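Local coordinates for protein afamin (Homo sapiens, PDB 6FAK) that carries hydrophobic molecules in body fluids, binds vitamin E and keeps lipidated Wnt proteins soluble and active, at residues 15-20 with 285-290; 307-312 with 334-339; 320-323 with 328-331; 501-506 with 534-539. One frame throughout, in Å; residues are numbered along the deposited sequence.

Contact 1: 15-20 with 285-290; sequences QKFIED and KIPERG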
loop_
_atom_site.group_PDB
_atom_site.type_symbol
_atom_site.label_atom_id
_atom_site.label_comp_id
_atom_site.label_asym_id
_atom_site.label_seq_id
_atom_site.Cartn_x
_atom_site.Cartn_y
_atom_site.Cartn_z
ATOM N N GLN A 15 21.373 17.046 4.474
ATOM C CA GLN A 15 22.650 16.566 3.920
ATOM C C GLN A 15 23.489 15.868 4.984
ATOM O O GLN A 15 24.175 14.877 4.701
ATOM C CB GLN A 15 23.455 17.725 3.308
ATOM C CG GLN A 15 24.722 17.340 2.539
ATOM C CD GLN A 15 24.473 16.375 1.383
ATOM O OE1 GLN A 15 23.388 16.370 0.805
ATOM N NE2 GLN A 15 25.478 15.534 1.057
ATOM N N LYS A 16 23.408 16.362 6.214
ATOM C CA LYS A 16 24.099 15.714 7.311
ATOM C C LYS A 16 23.465 14.390 7.618
ATOM O O LYS A 16 24.170 13.422 7.772
ATOM C CB LYS A 16 24.156 16.583 8.581
ATOM C CG LYS A 16 25.510 17.241 8.805
ATOM C CD LYS A 16 25.845 18.317 7.764
ATOM C CE LYS A 16 26.782 17.840 6.659
ATOM N NZ LYS A 16 28.105 17.369 7.170
ATOM N N PHE A 17 22.141 14.354 7.752
ATOM C CA PHE A 17 21.440 13.086 7.964
ATOM C C PHE A 17 21.836 12.027 6.898
ATOM O O PHE A 17 22.106 10.873 7.239
ATOM C CB PHE A 17 19.929 13.288 7.985
ATOM C CG PHE A 17 19.148 12.013 8.185
ATOM C CD1 PHE A 17 18.840 11.569 9.464
ATOM C CD2 PHE A 17 18.736 11.245 7.097
ATOM C CE1 PHE A 17 18.132 10.390 9.656
ATOM C CE2 PHE A 17 18.030 10.063 7.289
ATOM C CZ PHE A 17 17.731 9.634 8.570
ATOM N N ILE A 18 21.866 12.426 5.630
ATOM C CA ILE A 18 22.192 11.504 4.517
ATOM C C ILE A 18 23.631 11.007 4.571
ATOM O O ILE A 18 23.876 9.791 4.424
ATOM C CB ILE A 18 21.918 12.143 3.143
ATOM C CG1 ILE A 18 20.407 12.267 2.935
ATOM C CG2 ILE A 18 22.500 11.301 2.006
ATOM C CD1 ILE A 18 20.037 13.259 1.858
ATOM N N GLU A 19 24.567 11.938 4.766
ATOM C CA GLU A 19 25.999 11.599 4.929
ATOM C C GLU A 19 26.201 10.630 6.088
ATOM O O GLU A 19 26.877 9.615 5.944
ATOM C CB GLU A 19 26.827 12.856 5.198
ATOM C CG GLU A 19 27.100 13.742 3.991
ATOM C CD GLU A 19 27.935 14.967 4.343
ATOM O OE1 GLU A 19 28.150 15.240 5.552
ATOM O OE2 GLU A 19 28.391 15.659 3.405
ATOM N N ASP A 20 25.611 10.966 7.236
ATOM C CA ASP A 20 25.625 10.111 8.421
ATOM C C ASP A 20 25.053 8.722 8.210
ATOM O O ASP A 20 25.623 7.769 8.721
ATOM C CB ASP A 20 24.852 10.765 9.574
ATOM C CG ASP A 20 25.669 11.820 10.320
ATOM O OD1 ASP A 20 26.812 12.117 9.890
ATOM O OD2 ASP A 20 25.153 12.340 11.343
ATOM N N LYS A 285 13.230 14.728 15.259
ATOM C CA LYS A 285 14.342 14.483 14.324
ATOM C C LYS A 285 13.871 14.014 12.935
ATOM O O LYS A 285 12.781 13.458 12.789
ATOM C CB LYS A 285 15.302 13.414 14.882
ATOM C CG LYS A 285 16.308 13.902 15.914
ATOM C CD LYS A 285 17.443 12.894 16.063
ATOM C CE LYS A 285 18.400 13.274 17.186
ATOM N NZ LYS A 285 19.261 14.451 16.874
ATOM N N ILE A 286 14.732 14.195 11.938
ATOM C CA ILE A 286 14.568 13.525 10.653
ATOM C C ILE A 286 14.849 12.037 10.939
ATOM O O ILE A 286 15.779 11.765 11.676
ATOM C CB ILE A 286 15.573 14.037 9.587
ATOM C CG1 ILE A 286 15.471 15.561 9.391
ATOM C CG2 ILE A 286 15.351 13.326 8.247
ATOM C CD1 ILE A 286 16.647 16.163 8.640
ATOM N N PRO A 287 14.076 11.071 10.430
ATOM C CA PRO A 287 12.858 11.256 9.642
ATOM C C PRO A 287 11.559 11.134 10.473
ATOM O O PRO A 287 10.484 10.957 9.894
ATOM C CB PRO A 287 12.952 10.093 8.638
ATOM C CG PRO A 287 13.566 8.988 9.441
ATOM C CD PRO A 287 14.446 9.641 10.492
ATOM N N GLU A 288 11.655 11.243 11.801
ATOM C CA GLU A 288 10.514 11.026 12.696
ATOM C C GLU A 288 9.540 12.206 12.637
ATOM O O GLU A 288 8.342 11.991 12.473
ATOM C CB GLU A 288 10.985 10.788 14.142
ATOM C CG GLU A 288 10.097 9.837 14.931
ATOM C CD GLU A 288 10.317 8.370 14.577
ATOM O OE1 GLU A 288 10.829 8.070 13.472
ATOM O OE2 GLU A 288 9.973 7.504 15.410
ATOM N N ARG A 289 10.074 13.432 12.740
ATOM C CA ARG A 289 9.307 14.702 12.601
ATOM C C ARG A 289 8.296 14.730 11.415
ATOM O O ARG A 289 7.304 15.462 11.490
ATOM C CB ARG A 289 10.277 15.941 12.646
ATOM C CG ARG A 289 9.976 17.212 11.814
ATOM C CD ARG A 289 10.835 17.319 10.554
ATOM N NE ARG A 289 10.914 16.031 9.847
ATOM C CZ ARG A 289 11.566 15.777 8.715
ATOM N NH1 ARG A 289 12.259 16.743 8.100
ATOM N NH2 ARG A 289 11.518 14.554 8.200
ATOM N N GLY A 290 8.528 13.900 10.384
ATOM C CA GLY A 290 7.670 13.786 9.211
ATOM C C GLY A 290 6.762 12.563 9.157
ATOM O O GLY A 290 5.636 12.640 8.640
#

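Contact 2: 307-312 with 334-339; sequences LREGKF and TFEYSR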
loop_
_atom_site.group_PDB
_atom_site.type_symbol
_atom_site.label_atom_id
_atom_site.label_comp_id
_atom_site.label_asym_id
_atom_site.label_seq_id
_atom_site.Cartn_x
_atom_site.Cartn_y
_atom_site.Cartn_z
ATOM N N LEU A 307 -21.140 24.124 5.140
ATOM C CA LEU A 307 -21.059 22.827 4.448
ATOM C C LEU A 307 -20.864 22.919 2.933
ATOM O O LEU A 307 -20.394 21.957 2.309
ATOM C CB LEU A 307 -22.317 21.994 4.738
ATOM C CG LEU A 307 -22.309 20.506 4.374
ATOM C CD1 LEU A 307 -21.139 19.767 5.017
ATOM C CD2 LEU A 307 -23.642 19.899 4.783
ATOM N N ARG A 308 -21.196 24.069 2.347
ATOM C CA ARG A 308 -21.188 24.227 0.893
ATOM C C ARG A 308 -20.300 25.369 0.408
ATOM O O ARG A 308 -19.765 26.128 1.196
ATOM C CB ARG A 308 -22.618 24.376 0.367
ATOM C CG ARG A 308 -23.441 25.506 0.972
ATOM C CD ARG A 308 -24.927 25.237 0.770
ATOM N NE ARG A 308 -25.268 24.997 -0.641
ATOM C CZ ARG A 308 -25.361 25.937 -1.588
ATOM N NH1 ARG A 308 -25.115 27.212 -1.305
ATOM N NH2 ARG A 308 -25.692 25.598 -2.833
ATOM N N GLU A 309 -20.097 25.420 -0.904
ATOM C CA GLU A 309 -19.515 26.577 -1.564
ATOM C C GLU A 309 -20.413 26.871 -2.753
ATOM O O GLU A 309 -20.310 26.228 -3.815
ATOM C CB GLU A 309 -18.050 26.338 -1.974
ATOM C CG GLU A 309 -17.378 27.464 -2.789
ATOM C CD GLU A 309 -17.444 28.850 -2.151
ATOM O OE1 GLU A 309 -16.404 29.309 -1.625
ATOM O OE2 GLU A 309 -18.529 29.489 -2.182
ATOM N N GLY A 310 -21.313 27.836 -2.556
ATOM C CA GLY A 310 -22.218 28.264 -3.607
ATOM C C GLY A 310 -21.518 28.873 -4.802
ATOM O O GLY A 310 -22.130 29.035 -5.832
ATOM N N LYS A 311 -20.244 29.231 -4.679
ATOM C CA LYS A 311 -19.452 29.665 -5.823
ATOM C C LYS A 311 -19.404 28.614 -6.972
ATOM O O LYS A 311 -19.184 29.007 -8.143
ATOM C CB LYS A 311 -18.028 30.036 -5.380
ATOM C CG LYS A 311 -17.285 30.952 -6.340
ATOM C CD LYS A 311 -16.741 32.212 -5.659
ATOM C CE LYS A 311 -17.839 33.223 -5.359
ATOM N NZ LYS A 311 -17.330 34.417 -4.625
ATOM N N PHE A 312 -19.606 27.318 -6.642
ATOM C CA PHE A 312 -19.608 26.223 -7.644
ATOM C C PHE A 312 -20.959 25.798 -8.172
ATOM O O PHE A 312 -21.033 25.120 -9.231
ATOM C CB PHE A 312 -18.817 25.015 -7.101
ATOM C CG PHE A 312 -17.375 25.363 -6.881
ATOM C CD1 PHE A 312 -16.551 25.587 -7.959
ATOM C CD2 PHE A 312 -16.881 25.599 -5.600
ATOM C CE1 PHE A 312 -15.234 25.958 -7.776
ATOM C CE2 PHE A 312 -15.571 25.988 -5.426
ATOM C CZ PHE A 312 -14.758 26.152 -6.495
ATOM N N THR A 334 -11.835 21.014 -5.620
ATOM C CA THR A 334 -11.398 19.885 -4.840
ATOM C C THR A 334 -10.974 20.380 -3.411
ATOM O O THR A 334 -11.387 19.828 -2.401
ATOM C CB THR A 334 -10.261 19.119 -5.544
ATOM O OG1 THR A 334 -10.635 18.717 -6.886
ATOM C CG2 THR A 334 -9.861 17.920 -4.685
ATOM N N PHE A 335 -10.197 21.471 -3.387
ATOM C CA PHE A 335 -9.797 22.168 -2.150
ATOM C C PHE A 335 -11.007 22.529 -1.279
ATOM O O PHE A 335 -11.094 22.141 -0.097
ATOM C CB PHE A 335 -8.965 23.390 -2.506
ATOM C CG PHE A 335 -8.806 24.378 -1.407
ATOM C CD1 PHE A 335 -8.030 24.075 -0.289
ATOM C CD2 PHE A 335 -9.406 25.636 -1.493
ATOM C CE1 PHE A 335 -7.860 25.037 0.720
ATOM C CE2 PHE A 335 -9.241 26.581 -0.493
ATOM C CZ PHE A 335 -8.473 26.286 0.623
ATOM N N GLU A 336 -11.924 23.280 -1.863
ATOM C CA GLU A 336 -13.080 23.788 -1.104
ATOM C C GLU A 336 -13.998 22.641 -0.634
ATOM O O GLU A 336 -14.440 22.643 0.548
ATOM C CB GLU A 336 -13.879 24.796 -1.930
ATOM C CG GLU A 336 -13.166 26.123 -2.204
ATOM C CD GLU A 336 -12.835 26.940 -0.936
ATOM O OE1 GLU A 336 -13.354 26.654 0.141
ATOM O OE2 GLU A 336 -12.029 27.894 -1.004
ATOM N N TYR A 337 -14.266 21.672 -1.525
ATOM C CA TYR A 337 -15.157 20.555 -1.191
ATOM C C TYR A 337 -14.502 19.610 -0.163
ATOM O O TYR A 337 -15.153 19.200 0.830
ATOM C CB TYR A 337 -15.607 19.779 -2.457
ATOM C CG TYR A 337 -16.852 18.956 -2.221
ATOM C CD1 TYR A 337 -16.777 17.695 -1.666
ATOM C CD2 TYR A 337 -18.139 19.497 -2.466
ATOM C CE1 TYR A 337 -17.914 16.962 -1.370
ATOM C CE2 TYR A 337 -19.309 18.745 -2.188
ATOM C CZ TYR A 337 -19.171 17.462 -1.670
ATOM O OH TYR A 337 -20.277 16.690 -1.354
ATOM N N SER A 338 -13.226 19.277 -0.362
ATOM C CA SER A 338 -12.500 18.389 0.575
ATOM C C SER A 338 -12.360 18.955 1.992
ATOM O O SER A 338 -12.599 18.246 2.968
ATOM C CB SER A 338 -11.132 18.003 0.040
ATOM O OG SER A 338 -11.260 17.393 -1.238
ATOM N N ARG A 339 -12.024 20.242 2.106
ATOM C CA ARG A 339 -11.829 20.836 3.409
ATOM C C ARG A 339 -13.106 20.964 4.217
ATOM O O ARG A 339 -13.028 20.960 5.447
ATOM C CB ARG A 339 -11.097 22.169 3.337
ATOM C CG ARG A 339 -11.906 23.347 2.874
ATOM C CD ARG A 339 -10.957 24.509 2.869
ATOM N NE ARG A 339 -11.532 25.682 2.290
ATOM C CZ ARG A 339 -11.321 26.935 2.723
ATOM N NH1 ARG A 339 -10.549 27.168 3.787
ATOM N NH2 ARG A 339 -11.853 27.941 2.078
#

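Contact 3: 320-323 with 328-331; sequences QERD and TFFA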
loop_
_atom_site.group_PDB
_atom_site.type_symbol
_atom_site.label_atom_id
_atom_site.label_comp_id
_atom_site.label_asym_id
_atom_site.label_seq_id
_atom_site.Cartn_x
_atom_site.Cartn_y
_atom_site.Cartn_z
ATOM N N GLN A 320 -17.500 30.224 -17.076
ATOM C CA GLN A 320 -16.381 31.134 -17.438
ATOM C C GLN A 320 -15.128 30.809 -16.656
ATOM O O GLN A 320 -14.065 30.788 -17.235
ATOM C CB GLN A 320 -16.705 32.621 -17.211
ATOM C CG GLN A 320 -17.970 33.053 -17.885
ATOM C CD GLN A 320 -19.169 33.037 -16.966
ATOM O OE1 GLN A 320 -19.677 31.970 -16.595
ATOM N NE2 GLN A 320 -19.661 34.235 -16.622
ATOM N N GLU A 321 -15.258 30.588 -15.350
ATOM C CA GLU A 321 -14.090 30.263 -14.518
ATOM C C GLU A 321 -13.497 28.928 -14.928
ATOM O O GLU A 321 -12.271 28.769 -15.110
ATOM C CB GLU A 321 -14.457 30.315 -13.042
ATOM C CG GLU A 321 -14.566 31.745 -12.523
ATOM C CD GLU A 321 -15.145 31.816 -11.097
ATOM O OE1 GLU A 321 -15.539 30.752 -10.556
ATOM O OE2 GLU A 321 -15.216 32.933 -10.506
ATOM N N ARG A 322 -14.366 27.974 -15.187
ATOM C CA ARG A 322 -13.891 26.671 -15.679
ATOM C C ARG A 322 -13.126 26.855 -17.002
ATOM O O ARG A 322 -12.019 26.325 -17.179
ATOM C CB ARG A 322 -15.048 25.707 -15.891
ATOM C CG ARG A 322 -14.550 24.363 -16.322
ATOM C CD ARG A 322 -15.550 23.569 -17.050
ATOM N NE ARG A 322 -15.899 24.152 -18.329
ATOM C CZ ARG A 322 -16.711 23.547 -19.179
ATOM N NH1 ARG A 322 -17.234 22.372 -18.876
ATOM N NH2 ARG A 322 -17.044 24.136 -20.319
ATOM N N ASP A 323 -13.713 27.585 -17.923
ATOM C CA ASP A 323 -13.106 27.686 -19.280
ATOM C C ASP A 323 -11.743 28.435 -19.248
ATOM O O ASP A 323 -10.876 28.096 -19.996
ATOM C CB ASP A 323 -14.048 28.376 -20.278
ATOM C CG ASP A 323 -15.206 27.498 -20.728
ATOM O OD1 ASP A 323 -15.258 26.295 -20.373
ATOM O OD2 ASP A 323 -16.112 28.052 -21.419
ATOM N N THR A 328 -7.000 24.484 -12.797
ATOM C CA THR A 328 -7.002 25.232 -11.564
ATOM C C THR A 328 -8.415 25.364 -10.974
ATOM O O THR A 328 -8.589 25.331 -9.760
ATOM C CB THR A 328 -6.301 26.592 -11.725
ATOM O OG1 THR A 328 -4.965 26.387 -12.228
ATOM C CG2 THR A 328 -6.181 27.301 -10.405
ATOM N N PHE A 329 -9.404 25.529 -11.832
ATOM C CA PHE A 329 -10.788 25.623 -11.395
ATOM C C PHE A 329 -11.194 24.325 -10.614
ATOM O O PHE A 329 -11.794 24.384 -9.553
ATOM C CB PHE A 329 -11.690 25.777 -12.636
ATOM C CG PHE A 329 -13.151 25.664 -12.336
ATOM C CD1 PHE A 329 -13.834 26.741 -11.824
ATOM C CD2 PHE A 329 -13.823 24.498 -12.558
ATOM C CE1 PHE A 329 -15.173 26.636 -11.480
ATOM C CE2 PHE A 329 -15.171 24.377 -12.221
ATOM C CZ PHE A 329 -15.826 25.455 -11.682
ATOM N N PHE A 330 -10.922 23.159 -11.212
ATOM C CA PHE A 330 -11.180 21.870 -10.505
ATOM C C PHE A 330 -10.302 21.614 -9.257
ATOM O O PHE A 330 -10.759 20.978 -8.289
ATOM C CB PHE A 330 -11.201 20.673 -11.490
ATOM C CG PHE A 330 -12.362 20.715 -12.460
ATOM C CD1 PHE A 330 -13.660 20.635 -12.005
ATOM C CD2 PHE A 330 -12.151 20.851 -13.835
ATOM C CE1 PHE A 330 -14.734 20.728 -12.898
ATOM C CE2 PHE A 330 -13.192 20.931 -14.721
ATOM C CZ PHE A 330 -14.497 20.892 -14.253
ATOM N N ALA A 331 -9.062 22.065 -9.287
ATOM C CA ALA A 331 -8.237 22.062 -8.060
ATOM C C ALA A 331 -8.864 22.871 -6.923
ATOM O O ALA A 331 -8.899 22.418 -5.775
ATOM C CB ALA A 331 -6.813 22.567 -8.348
#

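Contact 4: 501-506 with 534-539; sequences PPFSQD and VKLKHE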
loop_
_atom_site.group_PDB
_atom_site.type_symbol
_atom_site.label_atom_id
_atom_site.label_comp_id
_atom_site.label_asym_id
_atom_site.label_seq_id
_atom_site.Cartn_x
_atom_site.Cartn_y
_atom_site.Cartn_z
ATOM N N PRO A 501 -5.445 -25.676 -13.114
ATOM C CA PRO A 501 -4.561 -26.822 -13.247
ATOM C C PRO A 501 -5.030 -27.969 -12.339
ATOM O O PRO A 501 -5.963 -27.800 -11.582
ATOM C CB PRO A 501 -3.254 -26.265 -12.731
ATOM C CG PRO A 501 -3.710 -25.414 -11.561
ATOM C CD PRO A 501 -4.950 -24.744 -12.046
ATOM N N PRO A 502 -4.404 -29.160 -12.441
ATOM C CA PRO A 502 -4.705 -30.175 -11.436
ATOM C C PRO A 502 -4.223 -29.679 -10.092
ATOM O O PRO A 502 -3.297 -28.840 -10.050
ATOM C CB PRO A 502 -3.839 -31.388 -11.867
ATOM C CG PRO A 502 -3.303 -31.055 -13.213
ATOM C CD PRO A 502 -3.356 -29.567 -13.377
ATOM N N PHE A 503 -4.861 -30.135 -9.035
ATOM C CA PHE A 503 -4.438 -29.885 -7.690
ATOM C C PHE A 503 -4.186 -31.224 -6.997
ATOM O O PHE A 503 -4.995 -32.139 -7.111
ATOM C CB PHE A 503 -5.505 -29.156 -6.891
ATOM C CG PHE A 503 -5.763 -27.759 -7.354
ATOM C CD1 PHE A 503 -4.815 -26.733 -7.146
ATOM C CD2 PHE A 503 -6.910 -27.456 -8.030
ATOM C CE1 PHE A 503 -5.052 -25.414 -7.607
ATOM C CE2 PHE A 503 -7.147 -26.153 -8.503
ATOM C CZ PHE A 503 -6.229 -25.143 -8.248
ATOM N N SER A 504 -3.115 -31.358 -6.249
ATOM C CA SER A 504 -3.004 -32.624 -5.503
ATOM C C SER A 504 -3.982 -32.735 -4.320
ATOM O O SER A 504 -4.374 -31.763 -3.687
ATOM C CB SER A 504 -1.601 -32.915 -5.018
ATOM O OG SER A 504 -1.176 -31.913 -4.162
ATOM N N GLN A 505 -4.283 -33.987 -3.973
ATOM C CA GLN A 505 -5.166 -34.281 -2.866
ATOM C C GLN A 505 -4.594 -33.772 -1.558
ATOM O O GLN A 505 -5.340 -33.384 -0.695
ATOM C CB GLN A 505 -5.494 -35.785 -2.843
ATOM C CG GLN A 505 -6.723 -36.155 -2.043
ATOM C CD GLN A 505 -7.465 -37.383 -2.591
ATOM O OE1 GLN A 505 -7.925 -37.391 -3.742
ATOM N NE2 GLN A 505 -7.594 -38.414 -1.760
ATOM N N ASP A 506 -3.288 -33.670 -1.435
ATOM C CA ASP A 506 -2.678 -33.119 -0.234
ATOM C C ASP A 506 -2.995 -31.670 0.073
ATOM O O ASP A 506 -2.876 -31.269 1.237
ATOM C CB ASP A 506 -1.154 -33.275 -0.236
ATOM C CG ASP A 506 -0.557 -33.148 1.199
ATOM O OD1 ASP A 506 -0.849 -34.034 2.049
ATOM O OD2 ASP A 506 0.168 -32.159 1.485
ATOM N N VAL A 534 -12.121 -23.167 -4.150
ATOM C CA VAL A 534 -12.893 -22.327 -5.041
ATOM C C VAL A 534 -12.333 -22.453 -6.462
ATOM O O VAL A 534 -13.111 -22.500 -7.403
ATOM C CB VAL A 534 -12.985 -20.839 -4.616
ATOM C CG1 VAL A 534 -13.743 -20.045 -5.629
ATOM C CG2 VAL A 534 -13.755 -20.683 -3.303
ATOM N N LYS A 535 -11.006 -22.503 -6.613
ATOM C CA LYS A 535 -10.390 -22.727 -7.950
ATOM C C LYS A 535 -10.830 -24.079 -8.465
ATOM O O LYS A 535 -11.297 -24.213 -9.618
ATOM C CB LYS A 535 -8.870 -22.677 -7.878
ATOM C CG LYS A 535 -8.319 -21.276 -7.705
ATOM C CD LYS A 535 -6.826 -21.249 -7.583
ATOM C CE LYS A 535 -6.347 -19.829 -7.501
ATOM N NZ LYS A 535 -4.888 -19.764 -7.425
ATOM N N LEU A 536 -10.704 -25.077 -7.612
ATOM C CA LEU A 536 -11.039 -26.452 -8.022
ATOM C C LEU A 536 -12.524 -26.591 -8.471
ATOM O O LEU A 536 -12.813 -27.168 -9.524
ATOM C CB LEU A 536 -10.691 -27.432 -6.934
ATOM C CG LEU A 536 -11.169 -28.880 -7.267
ATOM C CD1 LEU A 536 -10.473 -29.469 -8.476
ATOM C CD2 LEU A 536 -10.989 -29.742 -6.033
ATOM N N LYS A 537 -13.418 -25.994 -7.704
ATOM C CA LYS A 537 -14.859 -26.079 -7.879
ATOM C C LYS A 537 -15.471 -24.726 -8.300
ATOM O O LYS A 537 -16.548 -24.345 -7.819
ATOM C CB LYS A 537 -15.458 -26.536 -6.551
ATOM C CG LYS A 537 -14.948 -27.871 -6.038
ATOM C CD LYS A 537 -15.331 -28.982 -6.989
ATOM C CE LYS A 537 -15.471 -30.322 -6.253
ATOM N NZ LYS A 537 -15.167 -31.438 -7.176
ATOM N N HIS A 538 -14.760 -24.002 -9.162
ATOM C CA HIS A 538 -15.192 -22.684 -9.649
ATOM C C HIS A 538 -16.608 -22.644 -10.250
ATOM O O HIS A 538 -17.264 -21.595 -10.186
ATOM C CB HIS A 538 -14.176 -22.109 -10.671
ATOM C CG HIS A 538 -14.106 -22.870 -11.962
ATOM N ND1 HIS A 538 -14.784 -22.470 -13.098
ATOM C CD2 HIS A 538 -13.435 -23.995 -12.306
ATOM C CE1 HIS A 538 -14.554 -23.330 -14.071
ATOM N NE2 HIS A 538 -13.747 -24.268 -13.624
ATOM N N GLU A 539 -17.046 -23.770 -10.822
ATOM C CA GLU A 539 -18.394 -23.925 -11.387
ATOM C C GLU A 539 -19.531 -23.795 -10.357
ATOM O O GLU A 539 -20.604 -23.299 -10.678
ATOM C CB GLU A 539 -18.515 -25.246 -12.197
ATOM C CG GLU A 539 -18.621 -26.554 -11.404
ATOM C CD GLU A 539 -17.305 -27.096 -10.834
ATOM O OE1 GLU A 539 -17.377 -28.241 -10.308
ATOM O OE2 GLU A 539 -16.224 -26.438 -10.911
#

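Contact 1: 15-20 with 285-290
Phe17 of helix 13-20 lays one face of its ring on Ile286, in an interface to which the helix contributes a single aromatic side chain. Phe17 holds CG opposite its backbone N (chi1 179°), which carries the ring out toward Ile286. The CG2 methyl of Ile286 stands 4.0 Å from the centroid of the Phe17 ring and 9° off its normal, a CH-pi contact. At the far rim, CE1 of Phe17 comes to 3.4 Å from the backbone O of Ile286, and CZ of Phe17 lies 3.8 Å from CD of Pro287. The cis peptide bond before Pro287 sets that CD beside the Ile286 oxygen, so both reach the ring. The Pro287 end is thinner, exposed Lys285 does not touch the helix segment, and the Lys16-Glu19 salt bridge lies away from the interface. A serine in place of Phe17 would probably open a gap over Ile286 and Pro287 that nothing else in the helix segment fills. Pro287 occupies the N-cap position of helix 288-295, within the region that binds hydrophobic ligands. Helix 154-171 touches both partners, through Leu158 on Phe17 and Thr159 on Pro287, while helix 253-268 receives Ile18 and Arg289.

Contact 2: 307-312 with 334-339
The ring of Phe312 turns its edge to Glu336: CE2 of Phe312 is 4.0 Å from CG of Glu336, near the ring plane, and the carboxylate is tilted 35° from that plane. Phe333 meets the same ring edge-to-face. A second flat group, the guanidinium of Arg339, has CZ of Phe335 3.5 Å above its centre and OE1 of Glu336 at its edge. NE and NH2 of Arg339 both go to that oxygen, NH2 on its syn lone pair at 2.8 Å and NE from above the carboxylate plane, while NH1 bonds to O of Pro227. Loop and helix belong to the second repeat of the all-helical serum albumin fold, and a type I beta turn from Glu309 to Phe312 aims the phenyl group at helix 326-339. The bend of Glu336 at chi2 (-62°) leaves CG at that rim and turns the carboxylate to Arg339; Arg340 and Lys332 also form salt bridges with it. With an alanine here, these three would probably lose their shared carboxylate, and Phe312 the nearer of its two aliphatic neighbours, CG. OE1 of the poorly ordered Glu309 lies 4.4 Å from OE1 of Glu336, an unbonded like charge that the same partners would probably offset; its OE2 accepts a bond from N of Lys311.

Contact 3: 320-323 with 328-331
Arg322 lies across the ring of Phe329, and its side chain can be followed outward from one aromatic group to the next. Its backbone already takes part: CA of Arg322 sits over one face of the ring, 3.6 Å from CG of Phe329. CB continues over that face as a CH-pi donor, 3.9 Å from the centroid of the Phe329 ring. CG is shared, 3.8 Å from CD2 of Phe329 and 4.0 Å from CE2 of Phe330, and CD passes to the second ring, 4.0 Å from CZ of Phe330. There the chain bends (chi3 66°), and the guanidinium turns back to its own helix instead of stacking; its plane stands 86° from that of Phe329. This is the corner between two consecutive helices, 318-324 and 326-339, in the all-helical, disulfide-linked albumin fold; Cys319, in the first of them, is bonded to Cys364. At the tip, NE and NH2 of Arg322 grip one oxygen of Asp323 side-on, with NH2 2.8 Å from OD1 of Asp323. Farther round the same ring, CD1 of Phe329 comes 3.8 Å from CB of Glu321. The two rings also meet each other, CD2 of Phe329 standing over the centre of Phe330. Helix 346-363 closes on the group with Tyr356 and Leu360, which touch Phe329, and Lys357, which touches Phe330.

Contact 4: 501-506 with 534-539
Phe503 and Leu536 mark the closest approach of the two backbones, with 7.4 Å between CA of Phe503 and CA of Leu536. Strand 503-504 pairs antiparallel with 584-585, whereas the second segment holds the last turn of helix 521-536, Lys537 being the first to leave the helical conformation. With CB directed toward the helix, the torsion that sets CG of Phe503 anti to the carbonyl carbon (chi1 -67°) delivers the ring to Lys535 and Leu536. CZ of Phe503 rests 3.6 Å from CB of Lys535, the two side chains crossing at about a right angle. CE2 of Phe503 lies 3.8 Å from the backbone N of Leu536, and CD2 of Phe503 is 3.9 Å from CB of Leu536, whose side chain runs oppositely past the ring. The stretched lysine packs with its methylenes, CD of Lys535 4.0 Å from CZ of Phe503, while NZ bonds to O of Leu421 and OG1 of Thr423. Phe585, in a tail whose sequence matches a protease-site tag, touches Leu536 and shares backbone hydrogen bonds with Phe503. The arrangement is a short strand packed by one aromatic ring on the C-terminal turn of helix 521-536 in the third albumin repeat.

Contacts 2 and 3 belong together: both use helix 326-339, contact 3 is nested in the loop that contact 2 closes, and they meet where CE1 of Phe312 lies 3.8 Å from CE1 of Phe329. Contacts 2 and 4 are buried and contact 3 partly so, while contact 1 is a surface junction between the first and second albumin repeats; contact 4, in the third, lies on the opposite side of the chain's centre from contact 1. Each rests on phenylalanine rings and none has a hydrogen bond between its segments. The partners differ: a methyl and a proline in contact 1, the aliphatic carbons of charged side chains in contacts 2, 3 and 4, with a leucine added in contact 4.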